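PDB 6DF3: interleukin-20 receptor subunit beta from Homo sapiens, which pairs with IL20RA to form a receptor for IL19, IL20 and IL24, and with IL22RA1 to form one for IL20 and IL24. Local coordinates for residues L118-E123 / F131-W136. The protein carries 1 engineered substitution. Numbering follows the deposited sequence.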
ATOM      1  N   LEU C 118     -22.098 -13.897  20.952  1.00114.34           N
ATOM      2  CA  LEU C 118     -22.321 -12.479  20.829  1.00109.67           C
ATOM      3  C   LEU C 118     -21.654 -11.991  19.544  1.00105.63           C
ATOM      4  O   LEU C 118     -20.475 -12.280  19.342  1.00104.16           O
ATOM      5  CB  LEU C 118     -21.696 -11.773  22.019  1.00108.10           C
ATOM      6  CG  LEU C 118     -21.900 -10.247  22.049  1.00104.00           C
ATOM      7  CD1 LEU C 118     -23.363  -9.913  22.336  1.00106.05           C
ATOM      8  CD2 LEU C 118     -20.947  -9.673  23.090  1.00102.51           C
ATOM      9  N   VAL C 119     -22.386 -11.240  18.712  1.00104.51           N
ATOM     10  CA  VAL C 119     -21.862 -10.760  17.402  1.00101.62           C
ATOM     11  C   VAL C 119     -22.119  -9.261  17.155  1.00100.09           C
ATOM     12  O   VAL C 119     -23.135  -8.714  17.589  1.00101.12           O
ATOM     13  CB  VAL C 119     -22.325 -11.674  16.214  1.00104.76           C
ATOM     14  CG1 VAL C 119     -23.758 -12.146  16.336  1.00109.97           C
ATOM     15  CG2 VAL C 119     -22.071 -11.083  14.841  1.00101.48           C
ATOM     16  N   ILE C 120     -21.154  -8.629  16.473  1.00 94.61           N
ATOM     17  CA  ILE C 120     -21.139  -7.220  16.185  1.00 91.69           C
ATOM     18  C   ILE C 120     -21.026  -7.053  14.665  1.00 92.43           C
ATOM     19  O   ILE C 120     -20.406  -7.885  13.959  1.00 96.21           O
ATOM     20  CB  ILE C 120     -20.007  -6.496  16.971  1.00 87.88           C
ATOM     21  CG1 ILE C 120     -20.246  -4.982  16.989  1.00 86.68           C
ATOM     22  CG2 ILE C 120     -18.617  -6.777  16.396  1.00 87.98           C
ATOM     23  CD1 ILE C 120     -19.239  -4.163  17.791  1.00 85.04           C
ATOM     24  N   GLU C 121     -21.661  -6.002  14.158  1.00 91.85           N
ATOM     25  CA  GLU C 121     -21.521  -5.563  12.766  1.00 91.77           C
ATOM     26  C   GLU C 121     -21.345  -4.056  12.759  1.00 87.83           C
ATOM     27  O   GLU C 121     -22.271  -3.318  13.074  1.00 89.89           O
ATOM     28  CB  GLU C 121     -22.768  -5.963  11.984  1.00 97.26           C
ATOM     29  CG  GLU C 121     -22.818  -5.441  10.553  1.00 97.74           C
ATOM     30  CD  GLU C 121     -23.760  -6.252   9.669  1.00103.19           C
ATOM     31  OE1 GLU C 121     -24.656  -6.948  10.191  1.00106.72           O
ATOM     32  OE2 GLU C 121     -23.589  -6.197   8.431  1.00109.91           O
ATOM     33  N   LEU C 122     -20.151  -3.594  12.430  1.00 84.93           N
ATOM     34  CA  LEU C 122     -19.899  -2.180  12.367  1.00 83.60           C
ATOM     35  C   LEU C 122     -20.357  -1.658  11.026  1.00 86.89           C
ATOM     36  O   LEU C 122     -20.836  -2.411  10.160  1.00 90.95           O
ATOM     37  CB  LEU C 122     -18.431  -1.841  12.655  1.00 81.59           C
ATOM     38  CG  LEU C 122     -18.128  -2.253  14.113  1.00 85.59           C
ATOM     39  CD1 LEU C 122     -16.816  -3.032  14.304  1.00 85.27           C
ATOM     40  CD2 LEU C 122     -18.172  -1.028  14.988  1.00 83.69           C
ATOM     41  N   GLU C 123     -20.326  -0.334  10.948  1.00 86.24           N
ATOM     42  CA  GLU C 123     -20.678   0.404   9.767  1.00 88.24           C
ATOM     43  C   GLU C 123     -19.404   0.485   8.917  1.00 80.70           C
ATOM     44  O   GLU C 123     -18.314   0.721   9.445  1.00 75.48           O
ATOM     45  CB  GLU C 123     -21.144   1.786  10.204  1.00 87.78           C
ATOM     46  CG  GLU C 123     -21.819   2.613   9.116  1.00 90.61           C
ATOM     47  CD  GLU C 123     -22.110   4.039   9.567  1.00 89.98           C
ATOM     48  OE1 GLU C 123     -21.146   4.725  10.035  1.00 84.38           O
ATOM     49  OE2 GLU C 123     -23.306   4.438   9.473  1.00 90.17           O
ATOM     50  N   PHE C 131     -11.230  -0.528  13.618  1.00 75.90           N
ATOM     51  CA  PHE C 131     -12.230  -0.502  14.724  1.00 77.34           C
ATOM     52  C   PHE C 131     -11.679  -1.196  15.964  1.00 79.18           C
ATOM     53  O   PHE C 131     -11.167  -2.334  15.892  1.00 78.66           O
ATOM     54  CB  PHE C 131     -13.564  -1.174  14.353  1.00 76.63           C
ATOM     55  CG  PHE C 131     -14.274  -0.520  13.209  1.00 76.79           C
ATOM     56  CD1 PHE C 131     -13.959  -0.855  11.894  1.00 76.69           C
ATOM     57  CD2 PHE C 131     -15.253   0.478  13.434  1.00 78.00           C
ATOM     58  CE1 PHE C 131     -14.615  -0.246  10.820  1.00 77.50           C
ATOM     59  CE2 PHE C 131     -15.929   1.087  12.365  1.00 75.75           C
ATOM     60  CZ  PHE C 131     -15.601   0.738  11.059  1.00 76.94           C
ATOM     61  N   LEU C 132     -11.767  -0.466  17.070  1.00 78.49           N
ATOM     62  CA  LEU C 132     -11.578  -0.966  18.416  1.00 80.86           C
ATOM     63  C   LEU C 132     -12.923  -1.265  19.033  1.00 80.94           C
ATOM     64  O   LEU C 132     -13.814  -0.440  19.037  1.00 81.64           O
ATOM     65  CB  LEU C 132     -10.948   0.113  19.256  1.00 81.38           C
ATOM     66  CG  LEU C 132      -9.906  -0.337  20.238  1.00 86.41           C
ATOM     67  CD1 LEU C 132      -8.587   0.181  19.691  1.00 86.06           C
ATOM     68  CD2 LEU C 132     -10.199   0.164  21.669  1.00 88.62           C
ATOM     69  N   VAL C 133     -13.072  -2.448  19.582  1.00 83.87           N
ATOM     70  CA  VAL C 133     -14.321  -2.844  20.231  1.00 85.35           C
ATOM     71  C   VAL C 133     -13.960  -3.268  21.635  1.00 88.53           C
ATOM     72  O   VAL C 133     -13.120  -4.135  21.820  1.00 91.22           O
ATOM     73  CB  VAL C 133     -15.054  -3.970  19.470  1.00 85.09           C
ATOM     74  CG1 VAL C 133     -16.406  -4.270  20.102  1.00 87.05           C
ATOM     75  CG2 VAL C 133     -15.258  -3.557  18.018  1.00 82.20           C
ATOM     76  N   ALA C 134     -14.559  -2.601  22.615  1.00 90.87           N
ATOM     77  CA  ALA C 134     -14.408  -2.958  24.027  1.00 94.77           C
ATOM     78  C   ALA C 134     -15.638  -3.713  24.392  1.00 95.34           C
ATOM     79  O   ALA C 134     -16.757  -3.306  24.013  1.00 91.26           O
ATOM     80  CB  ALA C 134     -14.280  -1.727  24.915  1.00 96.82           C
ATOM     81  N   TYR C 135     -15.420  -4.843  25.079  1.00 98.26           N
ATOM     82  CA  TYR C 135     -16.505  -5.608  25.646  1.00101.80           C
ATOM     83  C   TYR C 135     -16.144  -6.275  26.986  1.00106.43           C
ATOM     84  O   TYR C 135     -14.971  -6.583  27.266  1.00105.92           O
ATOM     85  CB  TYR C 135     -17.025  -6.640  24.636  1.00102.14           C
ATOM     86  CG  TYR C 135     -16.076  -7.772  24.220  1.00104.03           C
ATOM     87  CD1 TYR C 135     -15.989  -9.012  24.922  1.00108.68           C
ATOM     88  CD2 TYR C 135     -15.317  -7.619  23.079  1.00101.58           C
ATOM     89  CE1 TYR C 135     -15.113 -10.012  24.476  1.00109.93           C
ATOM     90  CE2 TYR C 135     -14.468  -8.597  22.636  1.00102.83           C
ATOM     91  CZ  TYR C 135     -14.362  -9.774  23.304  1.00105.71           C
ATOM     92  OH  TYR C 135     -13.468 -10.611  22.682  1.00104.96           O
ATOM     93  N   TRP C 136     -17.183  -6.499  27.789  1.00110.48           N
ATOM     94  CA  TRP C 136     -17.033  -6.989  29.162  1.00116.57           C
ATOM     95  C   TRP C 136     -18.325  -7.652  29.649  1.00122.02           C
ATOM     96  O   TRP C 136     -19.427  -7.356  29.167  1.00121.12           O
ATOM     97  CB  TRP C 136     -16.625  -5.842  30.115  1.00116.82           C
ATOM     98  CG  TRP C 136     -17.670  -4.713  30.282  1.00115.96           C
ATOM     99  CD1 TRP C 136     -18.699  -4.666  31.200  1.00119.58           C
ATOM    100  CD2 TRP C 136     -17.757  -3.491  29.530  1.00110.61           C
ATOM    101  NE1 TRP C 136     -19.425  -3.508  31.046  1.00117.79           N
ATOM    102  CE2 TRP C 136     -18.866  -2.767  30.036  1.00111.56           C
ATOM    103  CE3 TRP C 136     -17.010  -2.945  28.470  1.00106.86           C
ATOM    104  CZ2 TRP C 136     -19.251  -1.539  29.525  1.00108.50           C
ATOM    105  CZ3 TRP C 136     -17.390  -1.713  27.950  1.00103.84           C
ATOM    106  CH2 TRP C 136     -18.508  -1.019  28.480  1.00106.07           C
TER
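Leu122 and Phe131 pass alongside one another, pointing opposite ways, and they bury more surface than any other residues here. The leucine lies over one face of the phenyl ring: its CB sits 4.0 Å from the centroid of the Phe131 ring, 17° off the normal, a CH-pi contact displaced toward the rim. Its two methyls carry on down the side chain toward the root of the ring, CD2 reaching Phe131 CD2 at 3.6 Å and CD1 lying 3.7 Å from Phe131 CG. With CG of Phe131 anti to its carbonyl carbon (chi1 -61°), the ring is carried past the leucine to just beyond the end of strand 117-122, where its CZ comes within 3.2 Å of the backbone O of Glu123, an oblique approach. With an alanine at Phe131, Leu122 CB and CD2 would probably lose the ring they rest on, CD1 would keep only CB of this residue, and a gap would open beside the strand end.

In the next inward-facing pair, Ile120 and Val133 point at each other tip to tip. The isoleucine is extended, CG1 anti to the backbone N and chi2 at 177°, which drives CD1 straight across to Val133 CG1 at 3.7 Å. Val133 CG2 touches both Ile120 CD1 (4.0 Å) and Leu122 CD1 (4.1 Å), joining the two pairs into one apolar row.

No hydrogen bond crosses between the segments, whose axes run 10.2 Å apart at their closest: they belong to the two facing sheets of the second, membrane-proximal fibronectin type III domain, meeting through side chains in its beta-sandwich core. Strand 117-122 is hydrogen-bonded between strands 109-114 and 156-160, while strand 130-137 lies between 145-149 and 167-175, which supply Val149 and Ala171 against Leu122 and Thr173 against Phe131.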